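Local coordinates for 14L protein (PDB 4EKX) that probably binds interleukin-18 of the infected host and keeps it from its receptor, as a viral decoy of immunoglobulin-like fold, at residues D[19-24]-D[104-109]; D[34-37]-D[43-46]; D[46-49]-D[53-56]; D[75-80]-D[87-92]. The protein carries 2 engineered substitutions. All coordinates share one frame; numbering follows the deposited sequence.

All four contacts belong to one immunoglobulin-like beta sandwich. One sheet holds strands 6-12, 18-26, 72-78 and 54-58; the other holds 43-44, 34-39, 89-94 and 100-104. Contact 4 bridges the two sheets; contact 1 joins strand 18-26 to the end of strand 100-104 and the helix 106-110 region. Their centres are about 7 Å apart, and the disulfide Cys23-Cys91 ties them together. Contact 2 is a hairpin in the second sheet. Contact 3 follows, shares Asp46 with it and leads into strand 54-58, centres about 9 Å apart. Contact 4 comes next, and contact 1 spans the other three along the chain. Contacts 2 and 3 face another protein, contact 1 a second copy of this one.

Contact 1. Residues D[19-24]-D[104-109]; sequences VVLECR and VILSKI
Leu21 and Leu106 meet tip to tip in the tight part of this contact. Leu21 CD2 lies 3.9 Å from Leu106 CD2, and Leu21 CD1 lies 4.2 Å from Leu106 CD1, so both branches of each leucine are engaged. The touch on Val104 is looser, with Leu21 CD1 and Val104 CG1 4.3 Å apart. The CG of Leu21 stands anti to its carbonyl carbon (chi1 -42°), and the extended second torsion carries CD1 on toward Val104 and Leu106. Every touching residue is buried, and the grip is purely van der Waals.

The other face of strand 18-26 carries a salt bridge at the subunit interface. There Arg24 NH1 pairs with Glu22 OE1 at 3.2 Å, and the arginine approaches from above the carboxylate plane. The same two residues also make salt bridges to Arg24 and Glu22 of a second subunit, a reciprocal pattern that probably offsets the nearness of the two glutamates.

Within the sandwich, Leu21 rests on Trp37 of strand 34-39 and on Pro12 of strand 6-12. Leu106 rests on Leu77 of strand 72-78. The contact thus closes one end of the core, where strand 100-104 passes into helix 106-110.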
loop_
_atom_site.group_PDB
_atom_site.type_symbol
_atom_site.label_atom_id
_atom_site.label_comp_id
_atom_site.label_asym_id
_atom_site.label_seq_id
_atom_site.Cartn_x
_atom_site.Cartn_y
_atom_site.Cartn_z
ATOM N N VAL D 19 7.950 1.461 12.819
ATOM C CA VAL D 19 7.408 2.620 12.100
ATOM C C VAL D 19 7.800 2.562 10.629
ATOM O O VAL D 19 8.965 2.394 10.301
ATOM C CB VAL D 19 7.915 3.952 12.719
ATOM C CG1 VAL D 19 7.749 5.117 11.756
ATOM C CG2 VAL D 19 7.193 4.230 14.052
ATOM N N VAL D 20 6.819 2.705 9.742
ATOM C CA VAL D 20 7.102 2.667 8.310
ATOM C C VAL D 20 6.729 3.990 7.660
ATOM O O VAL D 20 5.608 4.466 7.830
ATOM C CB VAL D 20 6.297 1.557 7.604
ATOM C CG1 VAL D 20 6.597 1.558 6.101
ATOM C CG2 VAL D 20 6.609 0.200 8.221
ATOM N N LEU D 21 7.688 4.585 6.950
ATOM C CA LEU D 21 7.434 5.766 6.135
ATOM C C LEU D 21 7.448 5.315 4.700
ATOM O O LEU D 21 8.340 4.573 4.288
ATOM C CB LEU D 21 8.517 6.826 6.336
ATOM C CG LEU D 21 8.969 7.021 7.800
ATOM C CD1 LEU D 21 9.968 8.168 7.885
ATOM C CD2 LEU D 21 7.775 7.270 8.718
ATOM N N GLU D 22 6.461 5.773 3.939
ATOM C CA GLU D 22 6.330 5.373 2.547
ATOM C C GLU D 22 6.648 6.552 1.661
ATOM O O GLU D 22 5.970 7.581 1.701
ATOM C CB GLU D 22 4.902 4.902 2.262
ATOM C CG GLU D 22 4.401 3.859 3.261
ATOM C CD GLU D 22 2.881 3.729 3.246
ATOM O OE1 GLU D 22 2.213 4.654 2.747
ATOM O OE2 GLU D 22 2.366 2.711 3.760
ATOM N N CYS D 23 7.688 6.399 0.856
ATOM C CA CYS D 23 7.985 7.425 -0.118
ATOM C C CYS D 23 7.614 6.955 -1.516
ATOM O O CYS D 23 8.035 5.887 -1.956
ATOM C CB CYS D 23 9.447 7.825 -0.059
ATOM S SG CYS D 23 9.800 9.095 -1.355
ATOM N N ARG D 24 6.806 7.757 -2.201
ATOM C CA ARG D 24 6.405 7.461 -3.567
ATOM C C ARG D 24 6.767 8.627 -4.457
ATOM O O ARG D 24 6.528 9.785 -4.111
ATOM C CB ARG D 24 4.893 7.215 -3.655
ATOM C CG ARG D 24 4.412 6.007 -2.860
ATOM C CD ARG D 24 2.904 5.890 -2.935
ATOM N NE ARG D 24 2.392 4.719 -2.227
ATOM C CZ ARG D 24 2.018 4.720 -0.952
ATOM N NH1 ARG D 24 2.081 5.836 -0.229
ATOM N NH2 ARG D 24 1.552 3.605 -0.404
ATOM N N VAL D 104 10.871 14.970 6.364
ATOM C CA VAL D 104 10.020 14.956 7.541
ATOM C C VAL D 104 10.872 14.760 8.787
ATOM O O VAL D 104 11.906 14.087 8.748
ATOM C CB VAL D 104 8.942 13.838 7.450
ATOM C CG1 VAL D 104 9.591 12.462 7.354
ATOM C CG2 VAL D 104 7.983 13.908 8.641
ATOM N N ILE D 105 10.445 15.393 9.874
ATOM C CA ILE D 105 10.998 15.150 11.193
ATOM C C ILE D 105 9.849 14.593 12.022
ATOM O O ILE D 105 8.891 15.301 12.328
ATOM C CB ILE D 105 11.553 16.439 11.820
ATOM C CG1 ILE D 105 12.785 16.906 11.041
ATOM C CG2 ILE D 105 11.896 16.231 13.311
ATOM C CD1 ILE D 105 13.332 18.236 11.499
ATOM N N LEU D 106 9.944 13.315 12.363
ATOM C CA LEU D 106 8.836 12.604 12.991
ATOM C C LEU D 106 8.300 13.224 14.283
ATOM O O LEU D 106 7.091 13.283 14.477
ATOM C CB LEU D 106 9.193 11.126 13.185
ATOM C CG LEU D 106 9.367 10.450 11.818
ATOM C CD1 LEU D 106 9.990 9.063 11.946
ATOM C CD2 LEU D 106 8.019 10.395 11.098
ATOM N N SER D 107 9.182 13.693 15.162
ATOM C CA SER D 107 8.722 14.262 16.429
ATOM C C SER D 107 7.733 15.407 16.201
ATOM O O SER D 107 6.851 15.645 17.026
ATOM C CB SER D 107 9.903 14.731 17.291
ATOM O OG SER D 107 10.683 15.694 16.599
ATOM N N LYS D 108 7.884 16.106 15.085
ATOM C CA LYS D 108 7.004 17.212 14.743
ATOM C C LYS D 108 5.618 16.713 14.368
ATOM O O LYS D 108 4.620 17.324 14.719
ATOM C CB LYS D 108 7.583 18.021 13.588
ATOM C CG LYS D 108 8.853 18.779 13.926
ATOM N N ILE D 109 5.567 15.590 13.670
ATOM C CA ILE D 109 4.299 14.998 13.302
ATOM C C ILE D 109 3.625 14.421 14.533
ATOM O O ILE D 109 2.444 14.626 14.754
ATOM C CB ILE D 109 4.485 13.875 12.274
ATOM C CG1 ILE D 109 5.122 14.420 10.996
ATOM C CG2 ILE D 109 3.156 13.213 11.972
ATOM C CD1 ILE D 109 4.174 15.225 10.142
#

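Contact 2. Residues D[34-37]-D[43-46]; sequences YVYW and KTVD
This contact is part of the beta hairpin of strands 34-39 and 43-44, at the edge of one sheet of the immunoglobulin-like sandwich. Trp37 and Thr44 are the nearest pair, their CA atoms 6.1 Å apart. Direct strand bonding between the segments is replaced by a water. It donates to Trp37 O at 2.6 Å and accepts from Val45 N at 3.0 Å. Trp37 O also lies 3.7 Å from Thr44 CA.

Side chains close the gap on both sides of this bridge. Trp37 CB meets Val45 CG2 at 4.4 Å, while the indole leads away into the core, where its NE1 bonds to Ala73 O. Tyr36 CE2 touches Thr44 CG2 at 4.3 Å, with the methyl placed obliquely to the ring. Thr44 CG2 is anti to the carbonyl carbon, a setting that turns the methyl toward the tyrosine. Tyr36 OH itself bonds to the backbone of a chain of another protein, probably interleukin-18.

The chemistry is therefore mixed. Water satisfies two backbone groups next to the 3-10 segment that begins at Val45. Weak apolar touches support the joint, and Tyr36 keeps its hydroxyl for the partner protein.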
loop_
_atom_site.group_PDB
_atom_site.type_symbol
_atom_site.label_atom_id
_atom_site.label_comp_id
_atom_site.label_asym_id
_atom_site.label_seq_id
_atom_site.Cartn_x
_atom_site.Cartn_y
_atom_site.Cartn_z
ATOM N N TYR D 34 13.408 6.829 -9.897
ATOM C CA TYR D 34 13.465 6.037 -8.686
ATOM C C TYR D 34 13.477 6.949 -7.480
ATOM O O TYR D 34 13.801 8.123 -7.600
ATOM C CB TYR D 34 14.675 5.083 -8.710
ATOM C CG TYR D 34 16.008 5.661 -9.154
ATOM C CD1 TYR D 34 16.301 5.843 -10.505
ATOM C CD2 TYR D 34 17.014 5.957 -8.220
ATOM C CE1 TYR D 34 17.529 6.341 -10.906
ATOM C CE2 TYR D 34 18.243 6.451 -8.618
ATOM C CZ TYR D 34 18.498 6.646 -9.958
ATOM O OH TYR D 34 19.724 7.134 -10.350
ATOM N N VAL D 35 13.103 6.405 -6.324
ATOM C CA VAL D 35 13.174 7.146 -5.072
ATOM C C VAL D 35 13.984 6.376 -4.031
ATOM O O VAL D 35 14.104 5.153 -4.087
ATOM C CB VAL D 35 11.775 7.471 -4.499
ATOM C CG1 VAL D 35 11.005 8.416 -5.440
ATOM C CG2 VAL D 35 10.980 6.186 -4.246
ATOM N N TYR D 36 14.569 7.109 -3.095
ATOM C CA TYR D 36 15.258 6.476 -1.965
ATOM C C TYR D 36 15.455 7.482 -0.864
ATOM O O TYR D 36 15.239 8.686 -1.050
ATOM C CB TYR D 36 16.619 5.926 -2.381
ATOM C CG TYR D 36 17.535 6.983 -2.947
ATOM C CD1 TYR D 36 17.457 7.350 -4.300
ATOM C CD2 TYR D 36 18.483 7.618 -2.140
ATOM C CE1 TYR D 36 18.303 8.320 -4.827
ATOM C CE2 TYR D 36 19.323 8.594 -2.664
ATOM C CZ TYR D 36 19.230 8.940 -4.010
ATOM O OH TYR D 36 20.057 9.902 -4.556
ATOM N N TRP D 37 15.899 6.981 0.283
ATOM C CA TRP D 37 16.008 7.797 1.472
ATOM C C TRP D 37 17.444 8.261 1.756
ATOM O O TRP D 37 18.416 7.558 1.450
ATOM C CB TRP D 37 15.451 7.013 2.671
ATOM C CG TRP D 37 13.940 6.858 2.613
ATOM C CD1 TRP D 37 13.228 5.857 2.001
ATOM C CD2 TRP D 37 12.982 7.753 3.165
ATOM N NE1 TRP D 37 11.869 6.076 2.154
ATOM C CE2 TRP D 37 11.693 7.238 2.861
ATOM C CE3 TRP D 37 13.078 8.948 3.891
ATOM C CZ2 TRP D 37 10.522 7.858 3.291
ATOM C CZ3 TRP D 37 11.911 9.573 4.299
ATOM C CH2 TRP D 37 10.647 9.027 3.995
ATOM N N LYS D 43 23.703 10.688 4.354
ATOM C CA LYS D 43 23.821 9.239 4.446
ATOM C C LYS D 43 22.633 8.494 3.831
ATOM O O LYS D 43 21.507 8.633 4.290
ATOM C CB LYS D 43 23.993 8.845 5.924
ATOM C CG LYS D 43 25.206 9.482 6.592
ATOM C CD LYS D 43 26.496 8.943 6.010
ATOM C CE LYS D 43 27.717 9.456 6.772
ATOM N NZ LYS D 43 27.718 10.943 6.923
ATOM N N THR D 44 22.885 7.719 2.780
ATOM C CA THR D 44 21.910 6.727 2.368
ATOM C C THR D 44 21.906 5.655 3.449
ATOM O O THR D 44 22.861 5.549 4.231
ATOM C CB THR D 44 22.254 6.064 1.029
ATOM O OG1 THR D 44 23.440 5.273 1.169
ATOM C CG2 THR D 44 22.440 7.117 -0.058
ATOM N N VAL D 45 20.847 4.853 3.472
ATOM C CA VAL D 45 20.699 3.803 4.480
ATOM C C VAL D 45 21.850 2.798 4.376
ATOM O O VAL D 45 22.316 2.267 5.382
ATOM C CB VAL D 45 19.319 3.108 4.349
ATOM C CG1 VAL D 45 19.174 1.963 5.357
ATOM C CG2 VAL D 45 18.208 4.130 4.565
ATOM N N ASP D 46 22.322 2.569 3.155
ATOM C CA ASP D 46 23.442 1.665 2.894
ATOM C C ASP D 46 24.696 2.065 3.666
ATOM O O ASP D 46 25.541 1.224 3.986
ATOM C CB ASP D 46 23.775 1.660 1.394
ATOM C CG ASP D 46 22.551 1.393 0.526
ATOM O OD1 ASP D 46 22.535 0.361 -0.176
ATOM O OD2 ASP D 46 21.600 2.204 0.565
HETATM O O HOH W 1 18.939 5.061 1.108
#

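Contact 3. Residues D[46-49]-D[53-56]; sequences DQLP and GYRE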
loop_
_atom_site.group_PDB
_atom_site.type_symbol
_atom_site.label_atom_id
_atom_site.label_comp_id
_atom_site.label_asym_id
_atom_site.label_seq_id
_atom_site.Cartn_x
_atom_site.Cartn_y
_atom_site.Cartn_z
ATOM N N ASP D 46 22.322 2.569 3.155
ATOM C CA ASP D 46 23.442 1.665 2.894
ATOM C C ASP D 46 24.696 2.065 3.666
ATOM O O ASP D 46 25.541 1.224 3.986
ATOM C CB ASP D 46 23.775 1.660 1.394
ATOM C CG ASP D 46 22.551 1.393 0.526
ATOM O OD1 ASP D 46 22.535 0.361 -0.176
ATOM O OD2 ASP D 46 21.600 2.204 0.565
ATOM N N GLN D 47 24.816 3.352 3.965
ATOM C CA GLN D 47 26.032 3.866 4.609
ATOM C C GLN D 47 26.019 3.813 6.136
ATOM O O GLN D 47 27.058 3.989 6.786
ATOM C CB GLN D 47 26.289 5.296 4.147
ATOM C CG GLN D 47 26.603 5.406 2.668
ATOM C CD GLN D 47 26.558 6.839 2.203
ATOM O OE1 GLN D 47 25.528 7.305 1.712
ATOM N NE2 GLN D 47 27.669 7.559 2.380
ATOM N N LEU D 48 24.849 3.565 6.711
ATOM C CA LEU D 48 24.714 3.535 8.171
ATOM C C LEU D 48 25.383 2.319 8.807
ATOM O O LEU D 48 25.463 1.249 8.205
ATOM C CB LEU D 48 23.234 3.569 8.561
ATOM C CG LEU D 48 22.475 4.780 8.017
ATOM C CD1 LEU D 48 20.996 4.672 8.347
ATOM C CD2 LEU D 48 23.077 6.048 8.608
ATOM N N PRO D 49 25.862 2.480 10.043
ATOM C CA PRO D 49 26.443 1.324 10.732
ATOM C C PRO D 49 25.363 0.267 10.968
ATOM O O PRO D 49 24.170 0.579 10.927
ATOM C CB PRO D 49 26.954 1.916 12.050
ATOM C CG PRO D 49 26.123 3.132 12.280
ATOM C CD PRO D 49 25.723 3.658 10.917
ATOM N N GLY D 53 18.957 0.980 13.254
ATOM C CA GLY D 53 17.526 1.099 13.469
ATOM C C GLY D 53 16.778 1.480 12.209
ATOM O O GLY D 53 15.541 1.533 12.206
ATOM N N TYR D 54 17.526 1.746 11.139
ATOM C CA TYR D 54 16.918 2.075 9.851
ATOM C C TYR D 54 17.041 0.903 8.886
ATOM O O TYR D 54 18.087 0.264 8.801
ATOM C CB TYR D 54 17.586 3.295 9.227
ATOM C CG TYR D 54 17.354 4.600 9.960
ATOM C CD1 TYR D 54 16.222 5.367 9.705
ATOM C CD2 TYR D 54 18.279 5.081 10.886
ATOM C CE1 TYR D 54 16.005 6.567 10.351
ATOM C CE2 TYR D 54 18.071 6.286 11.542
ATOM C CZ TYR D 54 16.931 7.026 11.266
ATOM O OH TYR D 54 16.706 8.228 11.900
ATOM N N ARG D 55 15.958 0.607 8.181
ATOM C CA ARG D 55 16.017 -0.344 7.083
ATOM C C ARG D 55 15.238 0.248 5.909
ATOM O O ARG D 55 14.209 0.885 6.101
ATOM C CB ARG D 55 15.432 -1.693 7.499
ATOM C CG ARG D 55 15.482 -2.750 6.406
ATOM C CD ARG D 55 15.128 -4.140 6.922
ATOM N NE ARG D 55 13.774 -4.212 7.468
ATOM C CZ ARG D 55 12.682 -4.411 6.738
ATOM N NH1 ARG D 55 12.775 -4.548 5.422
ATOM N NH2 ARG D 55 11.493 -4.469 7.325
ATOM N N GLU D 56 15.751 0.074 4.701
ATOM C CA GLU D 56 15.052 0.585 3.531
ATOM C C GLU D 56 14.552 -0.550 2.653
ATOM O O GLU D 56 15.246 -1.547 2.445
ATOM C CB GLU D 56 15.960 1.511 2.721
ATOM C CG GLU D 56 15.280 2.136 1.519
ATOM C CD GLU D 56 16.214 3.060 0.781
ATOM O OE1 GLU D 56 17.302 2.592 0.394
ATOM O OE2 GLU D 56 15.869 4.247 0.603
#
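Segments 46-49 and 53-56 run in opposite directions but stay well apart, with CA atoms 8.1 Å apart for Leu48 and Tyr54 and 8.5 Å for Asp46 and Glu56. Residues 46-49, 3-10 at 46-47 and then loop, lie between strands 43-44 and 54-58, and side chains alone span the gap. Gly53, with a positive phi of 97°, leads into strand 54-58, on which the second segment lies.

Leu48 supplies the main touch. Its CD1 methyl sits 3.7 Å from Tyr54 CD2 and 3.8 Å from Tyr54 CB. It wedges at the root of the tyrosine, oblique to the ring, well short of the hydroxyl. The CG of Leu48 is anti to the carbonyl carbon (chi1 -57°), and with chi2 extended CD1 becomes the leading atom. Both residues also pack on Ile39 of strand 34-39, which joins this surface patch to the neighbouring sheet.

At the other end two acids come near each other, Asp46 OD2 and Glu56 OE1, 4.3 Å apart. Outside the two segments, a chain of another protein supplies basic side chains that pair with both of these oxygens. The second oxygen of the glutamate, OE2, accepts a hydrogen bond from Trp37 N, which helps to position the carboxylate.

The contact thus has an apolar half and an acidic half. The neighbouring carboxylates would create a negative patch, probably made tolerable by the bound partner and consistent with a site that receives its basic groups.

Contact 4. Residues D[75-80]-D[87-92]; sequences LILTNI and EKLTCV
Leu75, Leu77 and Leu89 make this contact without any flat group of their own. Rings of flanking strands pack on them: Trp37 on Leu75, and Tyr54 on Leu77 and Leu89. Aliphatic side chains such as Ile39 and Leu21 also pack there, and the touch between the two segments is methyl on methyl.

One atom does the work on the side of segment 87-92. Leu89 CD1 meets Leu75 CD2 at 4.2 Å and Leu77 CD2 at 4.4 Å. Both partners come from the inner face of strand 72-78, two residues apart. The CG of Leu75 points anti to the backbone N (chi1 -176°), whereas that of Leu77 lies beside it. These different settings bring both CD2 methyls to the same CD1. All three residues are buried. The contact is apolar, and at these distances the methyls are not tightly packed.

The strands lie in different sheets. Even the closest CA pair, Leu75 CA and Cys91 CA, is 9.3 Å apart. The short helix 82-86 carries the chain across between them. Strand 72-78 is hydrogen-bonded between strands 18-26 and 54-58, and strand 89-94 lies between 34-39 and 100-104. Beside the leucines, Cys91 is joined to Cys23 by a disulfide. This link between the facing sheets, packed near Trp37, is the classic core pin of an immunoglobulin-like domain.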
loop_
_atom_site.group_PDB
_atom_site.type_symbol
_atom_site.label_atom_id
_atom_site.label_comp_id
_atom_site.label_asym_id
_atom_site.label_seq_id
_atom_site.Cartn_x
_atom_site.Cartn_y
_atom_site.Cartn_z
ATOM N N LEU D 75 10.870 3.334 4.350
ATOM C CA LEU D 75 11.906 3.397 5.372
ATOM C C LEU D 75 11.297 2.868 6.670
ATOM O O LEU D 75 10.235 3.326 7.106
ATOM C CB LEU D 75 12.410 4.832 5.534
ATOM C CG LEU D 75 13.577 5.044 6.509
ATOM C CD1 LEU D 75 14.865 4.410 5.975
ATOM C CD2 LEU D 75 13.776 6.535 6.759
ATOM N N ILE D 76 11.954 1.874 7.256
ATOM C CA ILE D 76 11.421 1.201 8.433
ATOM C C ILE D 76 12.321 1.514 9.614
ATOM O O ILE D 76 13.532 1.297 9.551
ATOM C CB ILE D 76 11.345 -0.335 8.247
ATOM C CG1 ILE D 76 10.459 -0.697 7.059
ATOM C CG2 ILE D 76 10.823 -1.014 9.516
ATOM C CD1 ILE D 76 11.210 -0.841 5.771
ATOM N N LEU D 77 11.719 2.051 10.673
ATOM C CA LEU D 77 12.450 2.415 11.879
ATOM C C LEU D 77 12.068 1.461 12.989
ATOM O O LEU D 77 10.883 1.219 13.243
ATOM C CB LEU D 77 12.108 3.839 12.329
ATOM C CG LEU D 77 12.709 5.012 11.555
ATOM C CD1 LEU D 77 12.202 5.027 10.126
ATOM C CD2 LEU D 77 12.379 6.323 12.257
ATOM N N THR D 78 13.086 0.924 13.649
ATOM C CA THR D 78 12.902 0.065 14.803
ATOM C C THR D 78 13.837 0.526 15.911
ATOM O O THR D 78 14.788 1.276 15.664
ATOM C CB THR D 78 13.214 -1.401 14.469
ATOM O OG1 THR D 78 14.481 -1.482 13.797
ATOM C CG2 THR D 78 12.125 -1.987 13.586
ATOM N N ASN D 79 13.571 0.066 17.131
ATOM C CA ASN D 79 14.362 0.461 18.293
ATOM C C ASN D 79 14.620 1.962 18.319
ATOM O O ASN D 79 15.755 2.423 18.453
ATOM C CB ASN D 79 15.664 -0.340 18.357
ATOM C CG ASN D 79 15.414 -1.816 18.619
ATOM O OD1 ASN D 79 15.047 -2.206 19.730
ATOM N ND2 ASN D 79 15.597 -2.642 17.595
ATOM N N ILE D 80 13.526 2.707 18.216
ATOM C CA ILE D 80 13.545 4.141 17.972
ATOM C C ILE D 80 14.072 4.967 19.144
ATOM O O ILE D 80 13.600 4.855 20.273
ATOM C CB ILE D 80 12.133 4.634 17.556
ATOM C CG1 ILE D 80 11.730 3.997 16.219
ATOM C CG2 ILE D 80 12.089 6.153 17.462
ATOM C CD1 ILE D 80 10.278 4.257 15.822
ATOM N N GLU D 87 15.483 13.332 13.781
ATOM C CA GLU D 87 16.304 13.322 12.573
ATOM C C GLU D 87 15.513 13.837 11.376
ATOM O O GLU D 87 14.345 13.485 11.200
ATOM C CB GLU D 87 16.785 11.895 12.293
ATOM C CG GLU D 87 17.813 11.763 11.184
ATOM C CD GLU D 87 19.196 12.188 11.628
ATOM O OE1 GLU D 87 19.763 11.532 12.532
ATOM O OE2 GLU D 87 19.706 13.185 11.081
ATOM N N LYS D 88 16.143 14.681 10.566
ATOM C CA LYS D 88 15.536 15.082 9.295
ATOM C C LYS D 88 15.692 13.968 8.264
ATOM O O LYS D 88 16.801 13.665 7.828
ATOM C CB LYS D 88 16.147 16.385 8.767
ATOM C CG LYS D 88 15.477 16.901 7.483
ATOM C CD LYS D 88 16.067 18.236 7.068
ATOM C CE LYS D 88 15.507 18.704 5.738
ATOM N NZ LYS D 88 16.111 19.993 5.314
ATOM N N LEU D 89 14.569 13.375 7.861
ATOM C CA LEU D 89 14.583 12.251 6.938
ATOM C C LEU D 89 14.098 12.699 5.556
ATOM O O LEU D 89 12.998 13.229 5.414
ATOM C CB LEU D 89 13.707 11.114 7.470
ATOM C CG LEU D 89 13.989 10.698 8.926
ATOM C CD1 LEU D 89 12.948 9.690 9.410
ATOM C CD2 LEU D 89 15.387 10.128 9.072
ATOM N N THR D 90 14.927 12.489 4.545
ATOM C CA THR D 90 14.613 12.990 3.209
ATOM C C THR D 90 14.359 11.874 2.210
ATOM O O THR D 90 15.133 10.924 2.122
ATOM C CB THR D 90 15.763 13.872 2.684
ATOM O OG1 THR D 90 15.927 14.999 3.550
ATOM C CG2 THR D 90 15.481 14.356 1.255
ATOM N N CYS D 91 13.266 11.980 1.457
ATOM C CA CYS D 91 13.109 11.118 0.285
ATOM C C CYS D 91 13.383 11.879 -1.010
ATOM O O CYS D 91 12.914 12.998 -1.204
ATOM C CB CYS D 91 11.753 10.417 0.221
ATOM S SG CYS D 91 11.757 9.178 -1.133
ATOM N N VAL D 92 14.155 11.251 -1.887
ATOM C CA VAL D 92 14.638 11.902 -3.095
ATOM C C VAL D 92 14.069 11.196 -4.309
ATOM O O VAL D 92 14.084 9.971 -4.377
ATOM C CB VAL D 92 16.172 11.845 -3.186
ATOM C CG1 VAL D 92 16.681 12.655 -4.405
ATOM C CG2 VAL D 92 16.802 12.342 -1.888
#